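Local coordinates for cell division control protein 73 (PDB 3V46) that serves as a subunit of the Paf1 complex in RNA polymerase II transcription elongation, its C-terminal Ras-like domain promoting association of that complex with chromatin, at residues A[91-96]-A[134-139]. Residues are numbered along the deposited sequence; the frame is centred on the assembly and turned at random.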
# COMPACT_ATOMS: atom_id res chain seq x y z
N ILE A 91 -3.03 3.24 1.24
CA ILE A 91 -3.70 2.83 0.02
C ILE A 91 -2.69 2.90 -1.12
O ILE A 91 -2.12 3.96 -1.40
CB ILE A 91 -4.91 3.74 -0.28
CG1 ILE A 91 -5.93 3.65 0.88
CG2 ILE A 91 -5.56 3.36 -1.60
CD1 ILE A 91 -7.07 4.61 0.77
N PHE A 92 -2.46 1.75 -1.76
CA PHE A 92 -1.68 1.71 -2.99
C PHE A 92 -2.64 1.96 -4.14
O PHE A 92 -3.70 1.33 -4.21
CB PHE A 92 -1.00 0.36 -3.17
CG PHE A 92 0.15 0.11 -2.24
CD1 PHE A 92 0.11 0.49 -0.92
CD2 PHE A 92 1.28 -0.53 -2.69
CE1 PHE A 92 1.18 0.24 -0.07
CE2 PHE A 92 2.35 -0.78 -1.84
CZ PHE A 92 2.29 -0.41 -0.54
N THR A 93 -2.26 2.85 -5.05
CA THR A 93 -3.15 3.23 -6.14
C THR A 93 -2.72 2.66 -7.48
O THR A 93 -1.53 2.53 -7.78
CB THR A 93 -3.23 4.76 -6.28
OG1 THR A 93 -1.92 5.28 -6.54
CG2 THR A 93 -3.77 5.39 -5.03
N THR A 94 -3.72 2.34 -8.29
CA THR A 94 -3.53 1.75 -9.60
C THR A 94 -3.36 2.84 -10.63
O THR A 94 -2.81 2.61 -11.69
CB THR A 94 -4.75 0.93 -10.03
OG1 THR A 94 -5.90 1.79 -10.09
CG2 THR A 94 -5.01 -0.20 -9.05
N GLY A 95 -3.88 4.02 -10.31
CA GLY A 95 -3.94 5.10 -11.27
C GLY A 95 -5.31 5.29 -11.89
O GLY A 95 -5.49 6.22 -12.67
N HIS A 96 -6.27 4.42 -11.58
CA HIS A 96 -7.64 4.59 -12.07
C HIS A 96 -8.47 5.27 -11.01
O HIS A 96 -8.51 4.82 -9.87
CB HIS A 96 -8.27 3.24 -12.39
CG HIS A 96 -7.59 2.50 -13.50
ND1 HIS A 96 -7.32 1.15 -13.43
CD2 HIS A 96 -7.13 2.92 -14.70
CE1 HIS A 96 -6.72 0.77 -14.54
NE2 HIS A 96 -6.59 1.83 -15.33
N TRP A 134 -2.73 14.03 -7.42
CA TRP A 134 -3.16 13.43 -6.17
C TRP A 134 -2.10 13.59 -5.11
O TRP A 134 -0.89 13.54 -5.40
CB TRP A 134 -3.44 11.94 -6.31
CG TRP A 134 -4.61 11.58 -7.18
CD1 TRP A 134 -5.59 12.42 -7.65
CD2 TRP A 134 -4.92 10.28 -7.69
NE1 TRP A 134 -6.48 11.71 -8.42
CE2 TRP A 134 -6.10 10.40 -8.46
CE3 TRP A 134 -4.32 9.02 -7.57
CZ2 TRP A 134 -6.68 9.31 -9.10
CZ3 TRP A 134 -4.90 7.94 -8.22
CH2 TRP A 134 -6.07 8.09 -8.97
N ASN A 135 -2.56 13.76 -3.87
CA ASN A 135 -1.71 13.78 -2.70
C ASN A 135 -1.28 12.37 -2.32
O ASN A 135 -1.64 11.87 -1.26
CB ASN A 135 -2.47 14.40 -1.54
CG ASN A 135 -1.62 14.57 -0.29
OD1 ASN A 135 -0.44 14.90 -0.37
ND2 ASN A 135 -2.22 14.36 0.87
N VAL A 136 -0.54 11.75 -3.23
CA VAL A 136 0.04 10.43 -2.99
C VAL A 136 1.55 10.48 -3.21
O VAL A 136 2.07 11.30 -3.98
CB VAL A 136 -0.60 9.33 -3.90
CG1 VAL A 136 -2.11 9.27 -3.70
CG2 VAL A 136 -0.23 9.53 -5.37
N GLU A 137 2.26 9.60 -2.52
CA GLU A 137 3.69 9.53 -2.67
C GLU A 137 4.02 8.64 -3.86
O GLU A 137 3.57 7.51 -3.92
CB GLU A 137 4.30 8.98 -1.38
CG GLU A 137 5.79 8.85 -1.41
CD GLU A 137 6.38 8.68 -0.03
OE1 GLU A 137 7.48 8.12 0.06
OE2 GLU A 137 5.75 9.09 0.97
N LYS A 138 4.76 9.17 -4.82
CA LYS A 138 5.17 8.42 -6.00
C LYS A 138 6.52 7.78 -5.73
O LYS A 138 7.49 8.47 -5.38
CB LYS A 138 5.27 9.33 -7.22
CG LYS A 138 3.95 9.92 -7.70
CD LYS A 138 3.53 11.16 -6.92
CE LYS A 138 2.16 11.65 -7.39
NZ LYS A 138 1.62 12.75 -6.56
N VAL A 139 6.60 6.46 -5.91
CA VAL A 139 7.80 5.71 -5.59
C VAL A 139 8.25 4.92 -6.82
O VAL A 139 7.46 4.17 -7.40
CB VAL A 139 7.54 4.75 -4.42
CG1 VAL A 139 8.81 3.99 -4.05
CG2 VAL A 139 7.01 5.52 -3.22
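Trp134 meets Thr93 and Gly95 where, in the Ras-like C-terminal domain of Cdc73, the loop leaving strand 88-92 packs against the residues leading into strand 136-141. These two parallel strands are not neighbours: strand 116-122 runs between them, so the backbones stay well apart, Thr93 CA lying 8.5 Å from Val136 CA, and the gap is spanned mainly by the Trp134 side chain, which meets both side-chain and backbone atoms. The case illustrates how one large aromatic residue can link the loop after an inner strand to the start of the outermost strand, over one face of an alpha/beta sheet. With CG anti to its own carbonyl carbon (chi1 -67°), Trp134 places the six-membered part of its indole against the loop. There the ring is met at its edge, near its plane, by Thr93, whose CB is 4.1 Å from Trp134 CZ3. Trp134 CH2 lies 4.1 Å from Gly95 C, which approaches obliquely, while His96 O comes to the same ring carbon at the edge. Phe100 and His130 add edge-to-face contacts to the indole, and His130 NE2 is also hydrogen-bonded to Gly95 O, linking both sides. Thr93 divides its two branches: OG1 is hydrogen-bonded to Tyr118 O on the intervening strand, and CG2 reaches Val136 CG1 at 4.4 Å, a looser aliphatic contact that Phe112 of helix 108-114 and Tyr119 help to enclose. Around the inverse gamma turn centred on Asn135, three carbonyl oxygens grip the Lys138 amine: Gln132 O, Trp134 O at 2.9 Å from NZ, nearly in line with the carbonyl bond, and Val136 O at 3.0 Å.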